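Local coordinates for protein Aster-A (Mus musculus, PDB 6GQF), which carries cholesterol from the plasma membrane to the endoplasmic reticulum without vesicles, binding the sterol in the VASt (ASTER) domain that this chain holds, at residues Gly126-Ile138 / Phe144-Ala156. Sequence-based numbering, arbitrary orientation.
With HC3 (25-hydroxycholesterol), chain E.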
loop_
_atom_site.group_PDB
_atom_site.type_symbol
_atom_site.label_atom_id
_atom_site.label_comp_id
_atom_site.label_asym_id
_atom_site.label_seq_id
_atom_site.Cartn_x
_atom_site.Cartn_y
_atom_site.Cartn_z
ATOM N N GLY A 126 14.522 11.394 -4.204
ATOM C CA GLY A 126 13.655 10.518 -3.433
ATOM C C GLY A 126 13.624 9.099 -3.972
ATOM O O GLY A 126 14.670 8.524 -4.269
ATOM N N CYS A 127 12.427 8.533 -4.102
ATOM C CA CYS A 127 12.277 7.158 -4.577
ATOM C C CYS A 127 10.860 6.854 -5.068
ATOM O O CYS A 127 9.944 7.657 -4.898
ATOM C CB CYS A 127 12.640 6.175 -3.464
ATOM S SG CYS A 127 11.366 6.031 -2.183
ATOM N N VAL A 128 10.701 5.686 -5.682
ATOM C CA VAL A 128 9.387 5.159 -6.052
ATOM C C VAL A 128 9.349 3.679 -5.702
ATOM O O VAL A 128 10.360 2.989 -5.817
ATOM C CB VAL A 128 9.088 5.354 -7.557
ATOM C CG1 VAL A 128 7.785 4.659 -7.966
ATOM C CG2 VAL A 128 9.029 6.831 -7.892
ATOM N N VAL A 129 8.195 3.191 -5.258
ATOM C CA VAL A 129 8.058 1.767 -4.980
ATOM C C VAL A 129 6.713 1.252 -5.469
ATOM O O VAL A 129 5.670 1.859 -5.224
ATOM C CB VAL A 129 8.256 1.445 -3.462
ATOM C CG1 VAL A 129 8.354 2.708 -2.646
ATOM C CG2 VAL A 129 7.169 0.525 -2.916
ATOM N N ASP A 130 6.775 0.138 -6.200
ATOM C CA ASP A 130 5.590 -0.558 -6.683
ATOM C C ASP A 130 5.198 -1.656 -5.713
ATOM O O ASP A 130 6.053 -2.380 -5.209
ATOM C CB ASP A 130 5.835 -1.166 -8.063
ATOM C CG ASP A 130 5.767 -0.144 -9.178
ATOM O OD1 ASP A 130 4.904 0.758 -9.117
ATOM O OD2 ASP A 130 6.571 -0.253 -10.129
ATOM N N SER A 131 3.899 -1.789 -5.473
ATOM C CA SER A 131 3.395 -2.745 -4.499
ATOM C C SER A 131 2.338 -3.653 -5.118
ATOM O O SER A 131 1.381 -3.173 -5.721
ATOM C CB SER A 131 2.820 -2.004 -3.288
ATOM O OG SER A 131 2.468 -2.910 -2.257
ATOM N N GLU A 132 2.534 -4.964 -4.985
ATOM C CA GLU A 132 1.523 -5.949 -5.370
ATOM C C GLU A 132 0.906 -6.558 -4.117
ATOM O O GLU A 132 1.606 -7.169 -3.312
ATOM C CB GLU A 132 2.121 -7.057 -6.236
ATOM C CG GLU A 132 2.692 -6.602 -7.559
ATOM C CD GLU A 132 3.203 -7.771 -8.378
ATOM O OE1 GLU A 132 2.415 -8.713 -8.617
ATOM O OE2 GLU A 132 4.391 -7.760 -8.768
ATOM N N VAL A 133 -0.402 -6.393 -3.961
ATOM C CA VAL A 133 -1.105 -6.856 -2.772
ATOM C C VAL A 133 -2.076 -7.960 -3.138
ATOM O O VAL A 133 -3.027 -7.749 -3.891
ATOM C CB VAL A 133 -1.867 -5.710 -2.078
ATOM C CG1 VAL A 133 -2.679 -6.233 -0.893
ATOM C CG2 VAL A 133 -0.894 -4.637 -1.618
ATOM N N LEU A 134 -1.820 -9.143 -2.595
ATOM C CA LEU A 134 -2.688 -10.289 -2.793
ATOM C C LEU A 134 -3.352 -10.618 -1.474
ATOM O O LEU A 134 -2.685 -10.954 -0.496
ATOM C CB LEU A 134 -1.904 -11.491 -3.323
ATOM C CG LEU A 134 -1.500 -11.436 -4.802
ATOM C CD1 LEU A 134 -0.405 -10.409 -5.093
ATOM C CD2 LEU A 134 -1.046 -12.801 -5.239
ATOM N N THR A 135 -4.673 -10.481 -1.457
ATOM C CA THR A 135 -5.483 -10.815 -0.299
ATOM C C THR A 135 -6.035 -12.229 -0.465
ATOM O O THR A 135 -6.697 -12.528 -1.459
ATOM C CB THR A 135 -6.639 -9.820 -0.123
ATOM O OG1 THR A 135 -7.563 -9.968 -1.206
ATOM C CG2 THR A 135 -6.116 -8.392 -0.116
ATOM N N GLN A 136 -5.746 -13.091 0.505
ATOM C CA GLN A 136 -6.164 -14.486 0.450
ATOM C C GLN A 136 -7.257 -14.759 1.477
ATOM O O GLN A 136 -7.371 -14.048 2.475
ATOM C CB GLN A 136 -4.973 -15.417 0.704
ATOM C CG GLN A 136 -3.693 -15.053 -0.051
ATOM C CD GLN A 136 -3.823 -15.221 -1.558
ATOM O OE1 GLN A 136 -4.823 -15.741 -2.051
ATOM N NE2 GLN A 136 -2.807 -14.782 -2.295
ATOM N N GLY A 137 -8.060 -15.787 1.223
ATOM C CA GLY A 137 -9.064 -16.227 2.174
ATOM C C GLY A 137 -10.387 -15.504 2.044
ATOM O O GLY A 137 -11.339 -15.817 2.757
ATOM N N ILE A 138 -10.449 -14.532 1.140
ATOM C CA ILE A 138 -11.680 -13.784 0.906
ATOM C C ILE A 138 -12.472 -14.413 -0.232
ATOM O O ILE A 138 -11.941 -15.236 -0.980
ATOM C CB ILE A 138 -11.400 -12.306 0.561
ATOM C CG1 ILE A 138 -10.572 -12.195 -0.728
ATOM C CG2 ILE A 138 -10.689 -11.631 1.717
ATOM C CD1 ILE A 138 -10.473 -10.792 -1.272
ATOM N N PHE A 144 -9.232 -11.338 -8.713
ATOM C CA PHE A 144 -8.544 -10.053 -8.751
ATOM C C PHE A 144 -7.422 -9.936 -7.732
ATOM O O PHE A 144 -7.327 -10.723 -6.795
ATOM C CB PHE A 144 -9.545 -8.914 -8.514
ATOM C CG PHE A 144 -9.950 -8.750 -7.065
ATOM C CD1 PHE A 144 -10.820 -9.649 -6.462
ATOM C CD2 PHE A 144 -9.456 -7.699 -6.305
ATOM C CE1 PHE A 144 -11.188 -9.504 -5.131
ATOM C CE2 PHE A 144 -9.823 -7.551 -4.977
ATOM C CZ PHE A 144 -10.689 -8.455 -4.392
ATOM N N TYR A 145 -6.574 -8.939 -7.949
ATOM C CA TYR A 145 -5.603 -8.483 -6.963
ATOM C C TYR A 145 -5.419 -6.988 -7.237
ATOM O O TYR A 145 -5.997 -6.472 -8.193
ATOM C CB TYR A 145 -4.288 -9.272 -7.052
ATOM C CG TYR A 145 -3.443 -9.002 -8.282
ATOM C CD1 TYR A 145 -3.745 -9.589 -9.504
ATOM C CD2 TYR A 145 -2.331 -8.173 -8.212
ATOM C CE1 TYR A 145 -2.970 -9.345 -10.625
ATOM C CE2 TYR A 145 -1.553 -7.923 -9.326
ATOM C CZ TYR A 145 -1.874 -8.511 -10.528
ATOM O OH TYR A 145 -1.093 -8.257 -11.631
ATOM N N THR A 146 -4.654 -6.287 -6.403
ATOM C CA THR A 146 -4.528 -4.830 -6.531
ATOM C C THR A 146 -3.072 -4.383 -6.596
ATOM O O THR A 146 -2.187 -5.039 -6.045
ATOM C CB THR A 146 -5.232 -4.085 -5.360
ATOM O OG1 THR A 146 -4.570 -4.365 -4.116
ATOM C CG2 THR A 146 -6.691 -4.495 -5.272
ATOM N N ALA A 147 -2.849 -3.263 -7.286
ATOM C CA ALA A 147 -1.525 -2.661 -7.424
ATOM C C ALA A 147 -1.531 -1.222 -6.912
ATOM O O ALA A 147 -2.532 -0.515 -7.026
ATOM C CB ALA A 147 -1.071 -2.702 -8.872
ATOM N N HIS A 148 -0.403 -0.807 -6.342
ATOM C CA HIS A 148 -0.251 0.521 -5.753
ATOM C C HIS A 148 1.152 1.068 -6.011
ATOM O O HIS A 148 2.138 0.330 -5.962
ATOM C CB HIS A 148 -0.532 0.462 -4.250
ATOM C CG HIS A 148 -1.787 -0.276 -3.912
ATOM N ND1 HIS A 148 -2.963 0.362 -3.587
ATOM C CD2 HIS A 148 -2.052 -1.603 -3.875
ATOM C CE1 HIS A 148 -3.899 -0.539 -3.359
ATOM N NE2 HIS A 148 -3.375 -1.740 -3.533
ATOM N N ARG A 149 1.232 2.368 -6.287
ATOM C CA ARG A 149 2.502 3.033 -6.565
ATOM C C ARG A 149 2.716 4.201 -5.607
ATOM O O ARG A 149 1.895 5.109 -5.542
ATOM C CB ARG A 149 2.545 3.531 -8.014
ATOM C CG ARG A 149 3.942 3.913 -8.492
ATOM C CD ARG A 149 3.941 4.585 -9.864
ATOM N NE ARG A 149 3.363 3.751 -10.916
ATOM C CZ ARG A 149 4.000 2.759 -11.535
ATOM N NH1 ARG A 149 5.245 2.446 -11.207
ATOM N NH2 ARG A 149 3.385 2.069 -12.484
ATOM N N TYR A 150 3.815 4.158 -4.859
ATOM C CA TYR A 150 4.224 5.264 -4.001
ATOM C C TYR A 150 5.291 6.089 -4.714
ATOM O O TYR A 150 6.271 5.531 -5.205
ATOM C CB TYR A 150 4.796 4.764 -2.676
ATOM C CG TYR A 150 3.884 3.914 -1.818
ATOM C CD1 TYR A 150 3.605 2.595 -2.152
ATOM C CD2 TYR A 150 3.349 4.416 -0.643
ATOM C CE1 TYR A 150 2.791 1.815 -1.359
ATOM C CE2 TYR A 150 2.539 3.642 0.159
ATOM C CZ TYR A 150 2.264 2.342 -0.203
ATOM O OH TYR A 150 1.457 1.566 0.593
ATOM N N CYS A 151 5.105 7.406 -4.764
ATOM C CA CYS A 151 6.126 8.319 -5.278
ATOM C C CYS A 151 6.579 9.279 -4.175
ATOM O O CYS A 151 5.769 10.032 -3.637
ATOM C CB CYS A 151 5.598 9.116 -6.475
ATOM S SG CYS A 151 5.029 8.137 -7.888
ATOM N N ILE A 152 7.866 9.234 -3.835
ATOM C CA ILE A 152 8.466 10.201 -2.914
ATOM C C ILE A 152 9.439 11.102 -3.669
ATOM O O ILE A 152 10.448 10.637 -4.197
ATOM C CB ILE A 152 9.206 9.507 -1.746
ATOM C CG1 ILE A 152 8.190 8.822 -0.825
ATOM C CG2 ILE A 152 10.048 10.523 -0.954
ATOM C CD1 ILE A 152 8.786 8.124 0.396
ATOM N N LEU A 153 9.116 12.393 -3.720
ATOM C CA LEU A 153 9.973 13.391 -4.354
ATOM C C LEU A 153 10.378 14.455 -3.347
ATOM O O LEU A 153 9.525 15.119 -2.754
ATOM C CB LEU A 153 9.267 14.043 -5.545
ATOM C CG LEU A 153 10.084 15.104 -6.295
ATOM C CD1 LEU A 153 11.305 14.478 -6.970
ATOM C CD2 LEU A 153 9.226 15.850 -7.314
ATOM N N GLY A 154 11.685 14.607 -3.155
ATOM C CA GLY A 154 12.217 15.634 -2.280
ATOM C C GLY A 154 11.937 17.029 -2.809
ATOM O O GLY A 154 11.927 17.253 -4.023
ATOM N N LEU A 155 11.708 17.967 -1.893
ATOM C CA LEU A 155 11.410 19.352 -2.251
ATOM C C LEU A 155 12.424 20.320 -1.636
ATOM O O LEU A 155 12.854 21.276 -2.283
ATOM C CB LEU A 155 9.994 19.725 -1.800
ATOM C CG LEU A 155 8.825 18.991 -2.467
ATOM C CD1 LEU A 155 7.510 19.458 -1.870
ATOM C CD2 LEU A 155 8.819 19.191 -3.972
ATOM N N ALA A 156 12.789 20.072 -0.382
ATOM C CA ALA A 156 13.801 20.871 0.298
ATOM C C ALA A 156 14.542 20.023 1.325
ATOM O O ALA A 156 14.334 18.811 1.407
ATOM C CB ALA A 156 13.169 22.077 0.968
HETATM C C18 HC3 E . -9.510 -3.894 0.923
HETATM C C13 HC3 E . -8.764 -5.218 0.724
HETATM C C12 HC3 E . -8.205 -5.513 2.003
HETATM C C11 HC3 E . -7.029 -4.470 2.457
HETATM C C9 HC3 E . -5.940 -4.310 1.401
HETATM C C10 HC3 E . -4.768 -3.277 1.851
HETATM C C19 HC3 E . -5.424 -2.071 2.482
HETATM C C1 HC3 E . -3.900 -3.931 2.926
HETATM C C2 HC3 E . -2.744 -3.052 3.342
HETATM C C3 HC3 E . -1.893 -2.629 2.188
HETATM O O1 HC3 E . -0.897 -1.705 2.629
HETATM C C4 HC3 E . -2.717 -1.967 1.087
HETATM C C5 HC3 E . -3.924 -2.827 0.724
HETATM C C6 HC3 E . -4.593 -2.708 -0.780
HETATM C C7 HC3 E . -5.556 -3.768 -1.159
HETATM C C8 HC3 E . -6.593 -3.943 0.073
HETATM C C14 HC3 E . -7.632 -4.968 -0.305
HETATM C C15 HC3 E . -8.369 -4.854 -1.735
HETATM C C16 HC3 E . -9.785 -5.803 -1.515
HETATM C C17 HC3 E . -9.793 -6.265 -0.045
HETATM C C20 HC3 E . -11.094 -6.341 0.599
HETATM C C21 HC3 E . -11.033 -7.504 1.633
HETATM C C22 HC3 E . -12.350 -6.504 -0.326
HETATM C C23 HC3 E . -13.070 -7.828 -0.245
HETATM C C24 HC3 E . -14.027 -7.829 -1.413
HETATM C C25 HC3 E . -15.113 -8.854 -1.199
HETATM C C26 HC3 E . -15.946 -8.899 -2.457
HETATM C C27 HC3 E . -14.488 -10.212 -0.948
HETATM O O2 HC3 E . -15.915 -8.464 -0.108
#
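Asp130 sets OD1 over one face of the Arg149 guanidinium, 2.7 Å from NH1, with the carboxylate and guanidinium planes 75° apart; this salt bridge rests on charge alone, since no N-H points at the oxygen. The Tyr150 ring turns its edge to Val129 O, and the Phe144 ring meets C16 of 25-hydroxycholesterol edge-on while Ile138 CD1 approaches Phe144 CZ obliquely at 3.9 Å. These side chains belong to an antiparallel beta hairpin in the curved beta-sheet of the VASt domain, a StAR-related lipid-transfer domain of the Bet v 1-like clan. Backbone bonds pair Cys127 with Ile152, Val129 with Tyr150, Ser131 with His148 and Val133 with Thr146, the last having one weak member.

The charged pair lies on the face shared with Val128, Glu132, Ala147 and Cys151. A long chain suits Arg149: its CG, trans to the backbone N (chi1 -165°), packs on Val128 CG1, and a bend farther out carries the charge to the carboxylate. A leucine in place of this arginine would probably leave the charge of Asp130 without its mate across the strands. On the other face, the part nearer the hairpin turn lines the sterol pocket. Small, branched Val133 fits there: CG1 meets sterol C7 at 3.8 Å while CG2 packs obliquely on the His148 ring. Histidine suits the next place because each nitrogen can take a partner beside an apolar sterol, fixing the ring's rotation: ND1 bonds Ser166 of the neighbouring strand 159-170, and His148 NE2 lies 2.9 Å from Thr146 OG1.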